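PDB 1SQ4: glyoxylate-induced Protein from Pseudomonas aeruginosa, which is of uncertain function but is a two-domain cupin protein that may act as a ureidoglycine aminohydrolase. Local coordinates for residues 178-183 / 192-197; 196-201 / 258-263; 116-121 / 156-161; 208-213 / 264-269. All coordinates share one frame; numbering follows the deposited sequence.

Contact 1 (178-183 / 192-197). With SCN (thiocyanate ion), chain D.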
loop_
_atom_site.group_PDB
_atom_site.type_symbol
_atom_site.label_atom_id
_atom_site.label_comp_id
_atom_site.label_asym_id
_atom_site.label_seq_id
_atom_site.Cartn_x
_atom_site.Cartn_y
_atom_site.Cartn_z
ATOM N N THR A 178 29.621 1.331 23.515
ATOM C CA THR A 178 30.039 0.354 22.525
ATOM C C THR A 178 31.338 -0.317 22.953
ATOM O O THR A 178 32.254 0.349 23.444
ATOM C CB THR A 178 30.290 1.033 21.160
ATOM O OG1 THR A 178 29.112 1.727 20.745
ATOM C CG2 THR A 178 30.667 0.008 20.111
ATOM N N THR A 179 31.428 -1.630 22.773
ATOM C CA THR A 179 32.651 -2.328 23.116
ATOM C C THR A 179 33.349 -2.702 21.817
ATOM O O THR A 179 32.778 -3.385 20.975
ATOM C CB THR A 179 32.375 -3.591 23.928
ATOM O OG1 THR A 179 32.869 -4.734 23.216
ATOM C CG2 THR A 179 30.889 -3.739 24.183
ATOM N N ARG A 180 34.585 -2.239 21.659
ATOM C CA ARG A 180 35.364 -2.481 20.447
ATOM C C ARG A 180 36.563 -3.374 20.713
ATOM O O ARG A 180 37.073 -3.433 21.832
ATOM C CB ARG A 180 35.823 -1.144 19.872
ATOM C CG ARG A 180 34.669 -0.229 19.542
ATOM C CD ARG A 180 35.128 1.171 19.209
ATOM N NE ARG A 180 33.988 2.018 18.870
ATOM C CZ ARG A 180 34.030 3.343 18.810
ATOM N NH1 ARG A 180 35.163 3.987 19.066
ATOM N NH2 ARG A 180 32.936 4.026 18.504
ATOM N N PHE A 181 37.023 -4.054 19.671
ATOM C CA PHE A 181 38.142 -4.971 19.810
ATOM C C PHE A 181 39.326 -4.563 18.958
ATOM O O PHE A 181 40.344 -5.256 18.908
ATOM C CB PHE A 181 37.687 -6.369 19.411
ATOM C CG PHE A 181 36.471 -6.828 20.144
ATOM C CD1 PHE A 181 36.586 -7.678 21.239
ATOM C CD2 PHE A 181 35.210 -6.376 19.768
ATOM C CE1 PHE A 181 35.466 -8.076 21.952
ATOM C CE2 PHE A 181 34.081 -6.765 20.473
ATOM C CZ PHE A 181 34.207 -7.618 21.570
ATOM N N VAL A 182 39.186 -3.426 18.295
ATOM C CA VAL A 182 40.232 -2.925 17.430
ATOM C C VAL A 182 40.293 -1.412 17.475
ATOM O O VAL A 182 39.274 -0.741 17.572
ATOM C CB VAL A 182 39.994 -3.368 15.982
ATOM C CG1 VAL A 182 40.806 -2.517 15.034
ATOM C CG2 VAL A 182 40.382 -4.825 15.828
ATOM N N ASP A 183 41.504 -0.879 17.400
ATOM C CA ASP A 183 41.690 0.551 17.426
ATOM C C ASP A 183 41.126 1.166 16.153
ATOM O O ASP A 183 41.498 0.776 15.046
ATOM C CB ASP A 183 43.167 0.882 17.544
ATOM C CG ASP A 183 43.393 2.284 18.012
ATOM O OD1 ASP A 183 42.834 3.214 17.389
ATOM O OD2 ASP A 183 44.130 2.463 19.010
ATOM N N HIS A 192 34.910 -4.355 11.408
ATOM C CA HIS A 192 34.795 -4.293 12.844
ATOM C C HIS A 192 33.604 -5.150 13.245
ATOM O O HIS A 192 32.584 -5.186 12.557
ATOM C CB HIS A 192 34.559 -2.853 13.313
ATOM C CG HIS A 192 35.738 -1.941 13.132
ATOM N ND1 HIS A 192 35.598 -0.567 13.077
ATOM C CD2 HIS A 192 37.065 -2.185 13.054
ATOM C CE1 HIS A 192 36.791 -0.012 12.976
ATOM N NE2 HIS A 192 37.701 -0.967 12.961
ATOM N N VAL A 193 33.757 -5.863 14.351
ATOM C CA VAL A 193 32.697 -6.688 14.906
ATOM C C VAL A 193 32.687 -6.261 16.369
ATOM O O VAL A 193 33.535 -6.692 17.153
ATOM C CB VAL A 193 33.032 -8.202 14.806
ATOM C CG1 VAL A 193 31.872 -9.030 15.319
ATOM C CG2 VAL A 193 33.331 -8.585 13.372
ATOM N N ASN A 194 31.759 -5.379 16.727
ATOM C CA ASN A 194 31.658 -4.891 18.109
ATOM C C ASN A 194 30.328 -5.310 18.716
ATOM O O ASN A 194 29.564 -6.048 18.104
ATOM C CB ASN A 194 31.736 -3.363 18.167
ATOM C CG ASN A 194 32.810 -2.790 17.262
ATOM O OD1 ASN A 194 33.991 -3.152 17.360
ATOM N ND2 ASN A 194 32.410 -1.875 16.381
ATOM N N ILE A 195 30.072 -4.839 19.930
ATOM C CA ILE A 195 28.825 -5.113 20.617
ATOM C C ILE A 195 28.292 -3.778 21.103
ATOM O O ILE A 195 28.977 -3.057 21.830
ATOM C CB ILE A 195 29.012 -6.025 21.823
ATOM C CG1 ILE A 195 29.731 -7.297 21.402
ATOM C CG2 ILE A 195 27.635 -6.374 22.425
ATOM C CD1 ILE A 195 29.954 -8.267 22.540
ATOM N N VAL A 196 27.081 -3.437 20.678
ATOM C CA VAL A 196 26.469 -2.181 21.076
ATOM C C VAL A 196 25.677 -2.437 22.359
ATOM O O VAL A 196 24.866 -3.353 22.418
ATOM C CB VAL A 196 25.545 -1.673 19.971
ATOM C CG1 VAL A 196 25.002 -0.300 20.328
ATOM C CG2 VAL A 196 26.304 -1.637 18.664
ATOM N N ASN A 197 25.932 -1.630 23.383
ATOM C CA ASN A 197 25.263 -1.775 24.663
ATOM C C ASN A 197 24.292 -0.646 24.982
ATOM O O ASN A 197 24.667 0.530 24.976
ATOM C CB ASN A 197 26.289 -1.834 25.782
ATOM C CG ASN A 197 27.486 -2.650 25.423
ATOM O OD1 ASN A 197 27.375 -3.828 25.090
ATOM N ND2 ASN A 197 28.650 -2.029 25.484
HETATM S S SCN D . 29.527 0.144 16.495
HETATM C C SCN D . 30.307 1.631 16.707
HETATM N N SCN D . 30.807 2.636 16.872
#

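Contact 2 (196-201 / 258-263)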
loop_
_atom_site.group_PDB
_atom_site.type_symbol
_atom_site.label_atom_id
_atom_site.label_comp_id
_atom_site.label_asym_id
_atom_site.label_seq_id
_atom_site.Cartn_x
_atom_site.Cartn_y
_atom_site.Cartn_z
ATOM N N VAL A 196 27.081 -3.437 20.678
ATOM C CA VAL A 196 26.469 -2.181 21.076
ATOM C C VAL A 196 25.677 -2.437 22.359
ATOM O O VAL A 196 24.866 -3.353 22.418
ATOM C CB VAL A 196 25.545 -1.673 19.971
ATOM C CG1 VAL A 196 25.002 -0.300 20.328
ATOM C CG2 VAL A 196 26.304 -1.637 18.664
ATOM N N ASN A 197 25.932 -1.630 23.383
ATOM C CA ASN A 197 25.263 -1.775 24.663
ATOM C C ASN A 197 24.292 -0.646 24.982
ATOM O O ASN A 197 24.667 0.530 24.976
ATOM C CB ASN A 197 26.289 -1.834 25.782
ATOM C CG ASN A 197 27.486 -2.650 25.423
ATOM O OD1 ASN A 197 27.375 -3.828 25.090
ATOM N ND2 ASN A 197 28.650 -2.029 25.484
ATOM N N PHE A 198 23.052 -1.024 25.279
ATOM C CA PHE A 198 22.004 -0.076 25.637
ATOM C C PHE A 198 21.511 -0.348 27.056
ATOM O O PHE A 198 21.008 -1.435 27.357
ATOM C CB PHE A 198 20.803 -0.182 24.694
ATOM C CG PHE A 198 21.039 0.384 23.326
ATOM C CD1 PHE A 198 21.550 -0.412 22.304
ATOM C CD2 PHE A 198 20.741 1.711 23.054
ATOM C CE1 PHE A 198 21.749 0.108 21.024
ATOM C CE2 PHE A 198 20.935 2.245 21.781
ATOM C CZ PHE A 198 21.442 1.440 20.766
ATOM N N GLU A 199 21.658 0.645 27.926
ATOM C CA GLU A 199 21.195 0.537 29.300
ATOM C C GLU A 199 19.680 0.684 29.263
ATOM O O GLU A 199 19.135 1.279 28.337
ATOM C CB GLU A 199 21.797 1.650 30.158
ATOM C CG GLU A 199 23.231 1.407 30.556
ATOM C CD GLU A 199 23.363 0.235 31.512
ATOM O OE1 GLU A 199 22.813 0.319 32.633
ATOM O OE2 GLU A 199 24.009 -0.770 31.145
ATOM N N PRO A 200 18.981 0.152 30.276
ATOM C CA PRO A 200 17.518 0.232 30.340
ATOM C C PRO A 200 17.016 1.664 30.445
ATOM O O PRO A 200 15.842 1.903 30.722
ATOM C CB PRO A 200 17.187 -0.595 31.578
ATOM C CG PRO A 200 18.376 -0.374 32.450
ATOM C CD PRO A 200 19.524 -0.496 31.482
ATOM N N GLY A 201 17.917 2.609 30.202
ATOM C CA GLY A 201 17.573 4.013 30.289
ATOM C C GLY A 201 16.397 4.470 29.448
ATOM O O GLY A 201 15.314 3.877 29.473
ATOM N N PHE A 258 20.311 -4.316 27.202
ATOM C CA PHE A 258 19.929 -4.711 25.843
ATOM C C PHE A 258 21.150 -4.536 24.964
ATOM O O PHE A 258 21.666 -3.429 24.850
ATOM C CB PHE A 258 18.806 -3.814 25.317
ATOM C CG PHE A 258 18.530 -3.993 23.854
ATOM C CD1 PHE A 258 18.006 -5.188 23.372
ATOM C CD2 PHE A 258 18.801 -2.970 22.951
ATOM C CE1 PHE A 258 17.758 -5.364 22.007
ATOM C CE2 PHE A 258 18.556 -3.136 21.586
ATOM C CZ PHE A 258 18.031 -4.337 21.114
ATOM N N ARG A 259 21.619 -5.600 24.330
ATOM C CA ARG A 259 22.809 -5.435 23.517
ATOM C C ARG A 259 22.894 -6.362 22.319
ATOM O O ARG A 259 22.328 -7.448 22.323
ATOM C CB ARG A 259 24.060 -5.561 24.410
ATOM C CG ARG A 259 24.095 -6.774 25.349
ATOM C CD ARG A 259 25.052 -6.581 26.544
ATOM N NE ARG A 259 26.416 -6.222 26.154
ATOM C CZ ARG A 259 27.487 -6.980 26.368
ATOM N NH1 ARG A 259 27.364 -8.150 26.973
ATOM N NH2 ARG A 259 28.685 -6.572 25.971
ATOM N N TYR A 260 23.578 -5.924 21.271
ATOM C CA TYR A 260 23.682 -6.763 20.108
ATOM C C TYR A 260 25.018 -6.736 19.437
ATOM O O TYR A 260 25.729 -5.737 19.464
ATOM C CB TYR A 260 22.605 -6.411 19.091
ATOM C CG TYR A 260 22.536 -4.952 18.718
ATOM C CD1 TYR A 260 21.467 -4.158 19.148
ATOM C CD2 TYR A 260 23.499 -4.367 17.887
ATOM C CE1 TYR A 260 21.354 -2.829 18.760
ATOM C CE2 TYR A 260 23.390 -3.032 17.491
ATOM C CZ TYR A 260 22.315 -2.275 17.930
ATOM O OH TYR A 260 22.171 -0.967 17.530
ATOM N N LEU A 261 25.353 -7.866 18.840
ATOM C CA LEU A 261 26.597 -8.027 18.115
ATOM C C LEU A 261 26.409 -7.317 16.778
ATOM O O LEU A 261 25.370 -7.458 16.136
ATOM C CB LEU A 261 26.847 -9.515 17.899
ATOM C CG LEU A 261 28.029 -9.918 17.038
ATOM C CD1 LEU A 261 29.325 -9.713 17.803
ATOM C CD2 LEU A 261 27.866 -11.373 16.643
ATOM N N LEU A 262 27.410 -6.556 16.360
ATOM C CA LEU A 262 27.339 -5.818 15.105
ATOM C C LEU A 262 28.607 -5.971 14.285
ATOM O O LEU A 262 29.718 -5.905 14.818
ATOM C CB LEU A 262 27.103 -4.333 15.403
ATOM C CG LEU A 262 27.090 -3.322 14.244
ATOM C CD1 LEU A 262 26.446 -2.040 14.728
ATOM C CD2 LEU A 262 28.494 -3.051 13.729
ATOM N N TYR A 263 28.438 -6.162 12.984
ATOM C CA TYR A 263 29.577 -6.294 12.080
ATOM C C TYR A 263 29.393 -5.408 10.861
ATOM O O TYR A 263 28.296 -5.314 10.317
ATOM C CB TYR A 263 29.780 -7.759 11.663
ATOM C CG TYR A 263 28.552 -8.490 11.150
ATOM C CD1 TYR A 263 28.236 -8.512 9.794
ATOM C CD2 TYR A 263 27.737 -9.206 12.023
ATOM C CE1 TYR A 263 27.137 -9.244 9.319
ATOM C CE2 TYR A 263 26.637 -9.938 11.566
ATOM C CZ TYR A 263 26.341 -9.957 10.217
ATOM O OH TYR A 263 25.260 -10.701 9.777
#

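Contact 3 (116-121 / 156-161)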
loop_
_atom_site.group_PDB
_atom_site.type_symbol
_atom_site.label_atom_id
_atom_site.label_comp_id
_atom_site.label_asym_id
_atom_site.label_seq_id
_atom_site.Cartn_x
_atom_site.Cartn_y
_atom_site.Cartn_z
ATOM N N GLY A 116 34.073 -15.206 24.753
ATOM C CA GLY A 116 35.349 -15.243 24.055
ATOM C C GLY A 116 35.313 -14.700 22.643
ATOM O O GLY A 116 34.491 -15.121 21.830
ATOM N N TYR A 117 36.221 -13.778 22.344
ATOM C CA TYR A 117 36.289 -13.151 21.020
ATOM C C TYR A 117 37.619 -13.478 20.342
ATOM O O TYR A 117 38.681 -13.315 20.927
ATOM C CB TYR A 117 36.140 -11.634 21.191
ATOM C CG TYR A 117 35.985 -10.802 19.927
ATOM C CD1 TYR A 117 34.742 -10.291 19.556
ATOM C CD2 TYR A 117 37.096 -10.426 19.180
ATOM C CE1 TYR A 117 34.607 -9.410 18.486
ATOM C CE2 TYR A 117 36.977 -9.548 18.108
ATOM C CZ TYR A 117 35.728 -9.036 17.767
ATOM O OH TYR A 117 35.629 -8.126 16.735
ATOM N N ALA A 118 37.559 -13.927 19.099
ATOM C CA ALA A 118 38.774 -14.274 18.383
ATOM C C ALA A 118 38.772 -13.747 16.952
ATOM O O ALA A 118 37.784 -13.886 16.235
ATOM C CB ALA A 118 38.958 -15.791 18.387
ATOM N N PHE A 119 39.879 -13.124 16.554
ATOM C CA PHE A 119 40.026 -12.587 15.206
ATOM C C PHE A 119 41.072 -13.401 14.465
ATOM O O PHE A 119 42.221 -13.531 14.901
ATOM C CB PHE A 119 40.445 -11.116 15.232
ATOM C CG PHE A 119 40.730 -10.552 13.866
ATOM C CD1 PHE A 119 42.039 -10.401 13.421
ATOM C CD2 PHE A 119 39.687 -10.246 12.992
ATOM C CE1 PHE A 119 42.303 -9.967 12.127
ATOM C CE2 PHE A 119 39.944 -9.814 11.699
ATOM C CZ PHE A 119 41.255 -9.675 11.267
ATOM N N ILE A 120 40.665 -13.945 13.332
ATOM C CA ILE A 120 41.540 -14.773 12.539
ATOM C C ILE A 120 41.804 -14.044 11.252
ATOM O O ILE A 120 40.878 -13.712 10.538
ATOM C CB ILE A 120 40.852 -16.096 12.244
ATOM C CG1 ILE A 120 40.397 -16.727 13.556
ATOM C CG2 ILE A 120 41.768 -17.023 11.496
ATOM C CD1 ILE A 120 39.677 -18.027 13.353
ATOM N N PRO A 121 43.077 -13.729 10.968
ATOM C CA PRO A 121 43.459 -13.021 9.738
ATOM C C PRO A 121 43.389 -13.930 8.513
ATOM O O PRO A 121 43.509 -15.149 8.622
ATOM C CB PRO A 121 44.876 -12.529 10.043
ATOM C CG PRO A 121 45.382 -13.536 11.021
ATOM C CD PRO A 121 44.192 -13.744 11.927
ATOM N N ALA A 156 46.307 -11.593 14.473
ATOM C CA ALA A 156 45.303 -12.285 15.262
ATOM C C ALA A 156 45.391 -11.896 16.720
ATOM O O ALA A 156 46.333 -11.240 17.150
ATOM C CB ALA A 156 45.482 -13.778 15.136
ATOM N N PHE A 157 44.383 -12.300 17.476
ATOM C CA PHE A 157 44.338 -12.036 18.896
ATOM C C PHE A 157 43.070 -12.659 19.454
ATOM O O PHE A 157 42.108 -12.894 18.722
ATOM C CB PHE A 157 44.413 -10.525 19.159
ATOM C CG PHE A 157 43.288 -9.738 18.569
ATOM C CD1 PHE A 157 42.078 -9.644 19.237
ATOM C CD2 PHE A 157 43.429 -9.104 17.340
ATOM C CE1 PHE A 157 41.025 -8.929 18.702
ATOM C CE2 PHE A 157 42.379 -8.381 16.787
ATOM C CZ PHE A 157 41.174 -8.299 17.471
ATOM N N VAL A 158 43.105 -12.971 20.744
ATOM C CA VAL A 158 41.983 -13.590 21.439
ATOM C C VAL A 158 41.783 -12.838 22.751
ATOM O O VAL A 158 42.747 -12.355 23.360
ATOM C CB VAL A 158 42.266 -15.075 21.747
ATOM C CG1 VAL A 158 41.051 -15.727 22.396
ATOM C CG2 VAL A 158 42.645 -15.803 20.470
ATOM N N THR A 159 40.528 -12.745 23.181
ATOM C CA THR A 159 40.190 -12.033 24.396
ATOM C C THR A 159 38.722 -12.297 24.711
ATOM O O THR A 159 38.091 -13.123 24.051
ATOM C CB THR A 159 40.441 -10.515 24.203
ATOM O OG1 THR A 159 40.120 -9.803 25.406
ATOM C CG2 THR A 159 39.602 -9.984 23.049
ATOM N N ASN A 160 38.185 -11.616 25.720
ATOM C CA ASN A 160 36.788 -11.784 26.097
ATOM C C ASN A 160 36.174 -10.394 26.302
ATOM O O ASN A 160 36.748 -9.539 26.972
ATOM C CB ASN A 160 36.681 -12.649 27.367
ATOM C CG ASN A 160 35.244 -13.064 27.688
ATOM O OD1 ASN A 160 34.397 -12.219 27.975
ATOM N ND2 ASN A 160 34.969 -14.371 27.634
ATOM N N GLU A 161 35.012 -10.171 25.705
ATOM C CA GLU A 161 34.355 -8.884 25.780
ATOM C C GLU A 161 34.094 -8.428 27.200
ATOM O O GLU A 161 34.022 -7.235 27.452
ATOM C CB GLU A 161 33.051 -8.925 24.975
ATOM C CG GLU A 161 31.955 -9.795 25.571
ATOM C CD GLU A 161 30.975 -8.991 26.379
ATOM O OE1 GLU A 161 29.987 -9.575 26.864
ATOM O OE2 GLU A 161 31.183 -7.767 26.530
#

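Contact 4 (208-213 / 264-269)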
loop_
_atom_site.group_PDB
_atom_site.type_symbol
_atom_site.label_atom_id
_atom_site.label_comp_id
_atom_site.label_asym_id
_atom_site.label_seq_id
_atom_site.Cartn_x
_atom_site.Cartn_y
_atom_site.Cartn_z
ATOM N N GLU A 208 22.170 4.876 14.843
ATOM C CA GLU A 208 22.931 4.426 13.687
ATOM C C GLU A 208 24.412 4.567 14.009
ATOM O O GLU A 208 24.848 5.607 14.490
ATOM C CB GLU A 208 22.561 5.268 12.458
ATOM C CG GLU A 208 23.158 4.779 11.133
ATOM C CD GLU A 208 22.234 5.041 9.930
ATOM O OE1 GLU A 208 21.820 6.211 9.728
ATOM O OE2 GLU A 208 21.925 4.075 9.186
ATOM N N THR A 209 25.181 3.511 13.774
ATOM C CA THR A 209 26.612 3.559 14.044
ATOM C C THR A 209 27.393 3.376 12.763
ATOM O O THR A 209 28.602 3.543 12.750
ATOM C CB THR A 209 27.057 2.465 15.020
ATOM O OG1 THR A 209 26.557 1.198 14.574
ATOM C CG2 THR A 209 26.552 2.757 16.415
ATOM N N HIS A 210 26.701 3.023 11.689
ATOM C CA HIS A 210 27.351 2.824 10.397
ATOM C C HIS A 210 26.409 3.367 9.354
ATOM O O HIS A 210 25.204 3.259 9.509
ATOM C CB HIS A 210 27.599 1.342 10.135
ATOM C CG HIS A 210 28.570 1.082 9.033
ATOM N ND1 HIS A 210 29.794 1.708 8.966
ATOM C CD2 HIS A 210 28.520 0.232 7.981
ATOM C CE1 HIS A 210 30.460 1.252 7.921
ATOM N NE2 HIS A 210 29.708 0.354 7.309
ATOM N N VAL A 211 26.954 3.945 8.291
ATOM C CA VAL A 211 26.117 4.530 7.260
ATOM C C VAL A 211 25.767 3.515 6.176
ATOM O O VAL A 211 24.692 3.562 5.590
ATOM C CB VAL A 211 26.815 5.778 6.646
ATOM C CG1 VAL A 211 27.980 5.348 5.776
ATOM C CG2 VAL A 211 25.835 6.587 5.856
HETATM N N MSE A 212 26.675 2.585 5.922
HETATM C CA MSE A 212 26.441 1.566 4.914
HETATM C C MSE A 212 25.769 0.358 5.545
HETATM O O MSE A 212 25.468 0.365 6.733
HETATM C CB MSE A 212 27.764 1.184 4.254
HETATM C CG MSE A 212 28.451 2.373 3.572
HETATM SE SE MSE A 212 27.459 3.052 2.038
HETATM C CE MSE A 212 26.616 4.587 2.843
ATOM N N GLU A 213 25.524 -0.674 4.749
ATOM C CA GLU A 213 24.860 -1.867 5.251
ATOM C C GLU A 213 25.664 -2.617 6.305
ATOM O O GLU A 213 26.889 -2.648 6.271
ATOM C CB GLU A 213 24.533 -2.806 4.090
ATOM C CG GLU A 213 25.709 -3.114 3.159
ATOM C CD GLU A 213 25.903 -2.055 2.076
ATOM O OE1 GLU A 213 24.955 -1.812 1.293
ATOM O OE2 GLU A 213 27.000 -1.464 2.009
ATOM N N LYS A 264 30.479 -4.751 10.456
ATOM C CA LYS A 264 30.498 -3.846 9.302
ATOM C C LYS A 264 31.898 -3.780 8.693
ATOM O O LYS A 264 32.889 -4.097 9.354
ATOM C CB LYS A 264 30.089 -2.435 9.731
ATOM C CG LYS A 264 30.784 -2.000 11.015
ATOM C CD LYS A 264 30.569 -0.544 11.352
ATOM C CE LYS A 264 31.298 -0.219 12.638
ATOM N NZ LYS A 264 31.322 1.241 12.907
ATOM N N ASP A 265 31.961 -3.360 7.432
ATOM C CA ASP A 265 33.221 -3.225 6.708
ATOM C C ASP A 265 33.603 -1.748 6.709
ATOM O O ASP A 265 32.753 -0.884 6.491
ATOM C CB ASP A 265 33.081 -3.748 5.274
ATOM C CG ASP A 265 31.931 -3.108 4.520
ATOM O OD1 ASP A 265 30.758 -3.312 4.916
ATOM O OD2 ASP A 265 32.195 -2.398 3.521
ATOM N N VAL A 266 34.885 -1.469 6.952
ATOM C CA VAL A 266 35.378 -0.101 7.042
ATOM C C VAL A 266 36.827 0.106 6.607
ATOM O O VAL A 266 37.502 -0.820 6.171
ATOM C CB VAL A 266 35.272 0.392 8.488
ATOM C CG1 VAL A 266 33.807 0.519 8.899
ATOM C CG2 VAL A 266 35.990 -0.586 9.405
ATOM N N ASN A 267 37.290 1.344 6.748
ATOM C CA ASN A 267 38.654 1.741 6.412
ATOM C C ASN A 267 39.095 1.374 5.014
ATOM O O ASN A 267 40.274 1.114 4.780
ATOM C CB ASN A 267 39.635 1.153 7.416
ATOM C CG ASN A 267 39.270 1.483 8.828
ATOM O OD1 ASN A 267 38.604 2.473 9.084
ATOM N ND2 ASN A 267 39.706 0.655 9.759
ATOM N N ARG A 268 38.160 1.352 4.074
ATOM C CA ARG A 268 38.523 1.016 2.706
ATOM C C ARG A 268 37.704 1.835 1.708
ATOM O O ARG A 268 36.704 2.438 2.079
ATOM C CB ARG A 268 38.313 -0.476 2.489
ATOM C CG ARG A 268 39.401 -1.115 1.665
ATOM C CD ARG A 268 40.386 -1.975 2.494
ATOM N NE ARG A 268 40.944 -1.281 3.643
ATOM C CZ ARG A 268 41.843 -1.797 4.478
ATOM N NH1 ARG A 268 42.272 -1.075 5.505
ATOM N NH2 ARG A 268 42.325 -3.019 4.294
ATOM N N HIS A 269 38.145 1.887 0.457
ATOM C CA HIS A 269 37.417 2.636 -0.566
ATOM C C HIS A 269 36.142 1.882 -0.892
ATOM O O HIS A 269 36.050 0.685 -0.636
ATOM C CB HIS A 269 38.227 2.760 -1.864
ATOM C CG HIS A 269 39.056 4.001 -1.960
ATOM N ND1 HIS A 269 38.523 5.268 -1.885
ATOM C CD2 HIS A 269 40.389 4.166 -2.142
ATOM C CE1 HIS A 269 39.487 6.163 -2.014
ATOM N NE2 HIS A 269 40.629 5.517 -2.170
#

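Contact 1 (178-183 / 192-197)
T179 and I195 face each other as a hydrogen-bonded pair of an antiparallel beta hairpin, built from strands 176-179 and 191-198. T179 N gives an almost straight bond to I195 O (3.0 Å, 173° at the hydrogen). I195 N returns one to T179 O at 3.2 Å. T178 and V196 form the adjoining non-hydrogen-bonded pair.

This end is the tightly packed part. The T179 methyl CG2 lies 3.8 Å from I195 CB. It also meets the N197 amide, whose side chain crosses that of T179 at about a right angle. R259 and S177 hold the two polar ends of that amide.

With CG beside the backbone N (chi1 -43°), the N194 side chain crosses that of R180 obliquely, and its CB lies close to T179 O. N194 OD1 comes 3.7 Å from R180 CB. N194 ND2 lies 3.5 Å from the sulfur of a thiocyanate ion. R180 runs extended from CG to NE and bonds the nitrogen of the same ion through NH2, at 3.0 Å. The ion probably came from the crystallisation liquor.

Past R180 the two chains separate, and R180, F181 and V182 are partly exposed. The F181 ring still turns its edge to N194 CA. At V182 and H192 the CA atoms are 7.2 Å apart, and V182 CG1 approaches H192 NE2 at 4.0 Å.

Strand 176-179 lies between strands 167-168 and 191-198, and strand 258-265 follows on the far side of 191-198. V193 and I195 pack on strand 90-98 of another sheet, and F181 stacks on Y117.

Contact 2 (196-201 / 258-263)
V196, N197 and F198 pair with Y260, R259 and F258 as neighbouring antiparallel strands of a cupin beta barrel. The strand axes are 4.7 Å apart at their closest.

Four backbone hydrogen bonds join them. V196 and Y260 exchange two, and F198 and F258 exchange two more. F198 N to F258 O is 2.8 Å.

N197 and R259 form the non-hydrogen-bonded pair between these, and there the side chains supply the polar link. R259 grips N197 OD1 side-on. R259 NE donates to N197 OD1 at 2.8 Å and R259 NH2 to the same oxygen at 3.2 Å, with that oxygen in the guanidinium plane. Both nitrogens approach from one face of the amide, whose plane is turned 43° from the guanidinium. R259 NH2 also makes a salt bridge to E161, which holds the guanidinium from a second direction.

The other side of the sheet carries an aromatic cluster. In it F198 meets F258 and Y260 obliquely. F198 CD1 is 3.8 Å from F258 CD2. The hydroxyl of Y260 sits at the edge of the F198 ring and is hydrogen-bonded to Y225. W176 stacks on F198.

V196 and L262 complete this side. The Y260 side chain leaves between its own backbone N and carbonyl carbon (chi1 52°), which lays the ring beside V196. V196 CB makes a CH-pi contact over one face of the Y260 ring, 4.0 Å from its centroid. V196 CG2 goes on to L262 CD1, also at 4.0 Å.

Contact 3 (116-121 / 156-161)
F119 and F157 lie on one face of an antiparallel strand pair, 116-120 with 157-160, at the edge of a six-stranded cupin sheet. Their rings are nearly parallel, with planes 21° apart, but slid so far that they barely overlap. The closer fit is a CH-pi contact between F119 CB and the F157 ring. F119 CB stands over one face of the F157 ring, 3.9 Å from its centroid and displaced toward the rim. A chi1 of 61° brings the F157 ring back over the neighbouring strand.

Y117 meets the same ring obliquely from further along the strand, with Y117 CE2 4.1 Å from F157 CE1. The far end of Y117 is fixed elsewhere: its OH is hydrogen-bonded to V193 O. H189 packs edge-to-face with F119.

A118 and V158 point to the opposite face of the sheet. A118 CB is 4.2 Å from V158 CG2, and A118 also touches L103.

Backbone bonds set this register. Y117 and T159 exchange two, and F119 N donates to F157 O at 3.1 Å. At the end of the pair, P121 CD rests 3.5 Å from A156 CB.

Contact 4 (208-213 / 264-269)
The backbones carrying H210 and K264 do not pair here; the nearest CA atoms, those of E213 and K264, are 7.2 Å apart. Residues 208-213 are mostly the loop leading into strand 212-220 of the second cupin barrel, and residues 264-269 leave the end of strand 258-265. Side chains bridge the gap.

H210 reaches across with CG anti to its own nitrogen (chi1 -164°). K264 lies over one face of the imidazole in a CH-pi contact. K264 CD is 3.6 Å from the centroid of the H210 ring and 25° off the normal. The backbone N of M212, a selenomethionine, lies over the opposite face, so atoms lie over both faces, each offset toward the rim. E213 O is at the ring edge, in plane. V266 comes obliquely, with V266 CG1 3.6 Å from H210 CE1. H214 meets the imidazole with its own ring nearly perpendicular.

The acidic groups are held from outside. D265 makes a salt bridge to R271, and E213 makes one to R59 of the second subunit. H269 is hydrogen-bonded to Y71 of that subunit, so the contact borders a subunit interface.

On the other side of the histidine from these acids, T209 takes part through its backbone. Beyond CG the K264 chain is extended and carries its amine past the imidazole, which leaves K264 NZ 3.6 Å from T209 O.

Overall arrangement
Contacts 1 and 2 share strand 191-198 and have centres about 10 Å apart. N194 O and L262 N, 2.8 Å apart, probably form a hydrogen bond between them. Contact 4 continues strand 258-265, with H192 N 2.9 Å from K264 O of the same sheet. The thiocyanate bound in contact 1 also has the side chains of L262 and T209 about 4 Å away, so contacts 1, 2 and 4 all approach this ion, which may mark a pocket of the second barrel. Contact 3 belongs to the other barrel. It touches contact 1 through Y117, and contact 2 through the E161 OE2 to R259 NH2 salt bridge (2.8 Å). Its nearest atoms stay about 9 Å from contact 4.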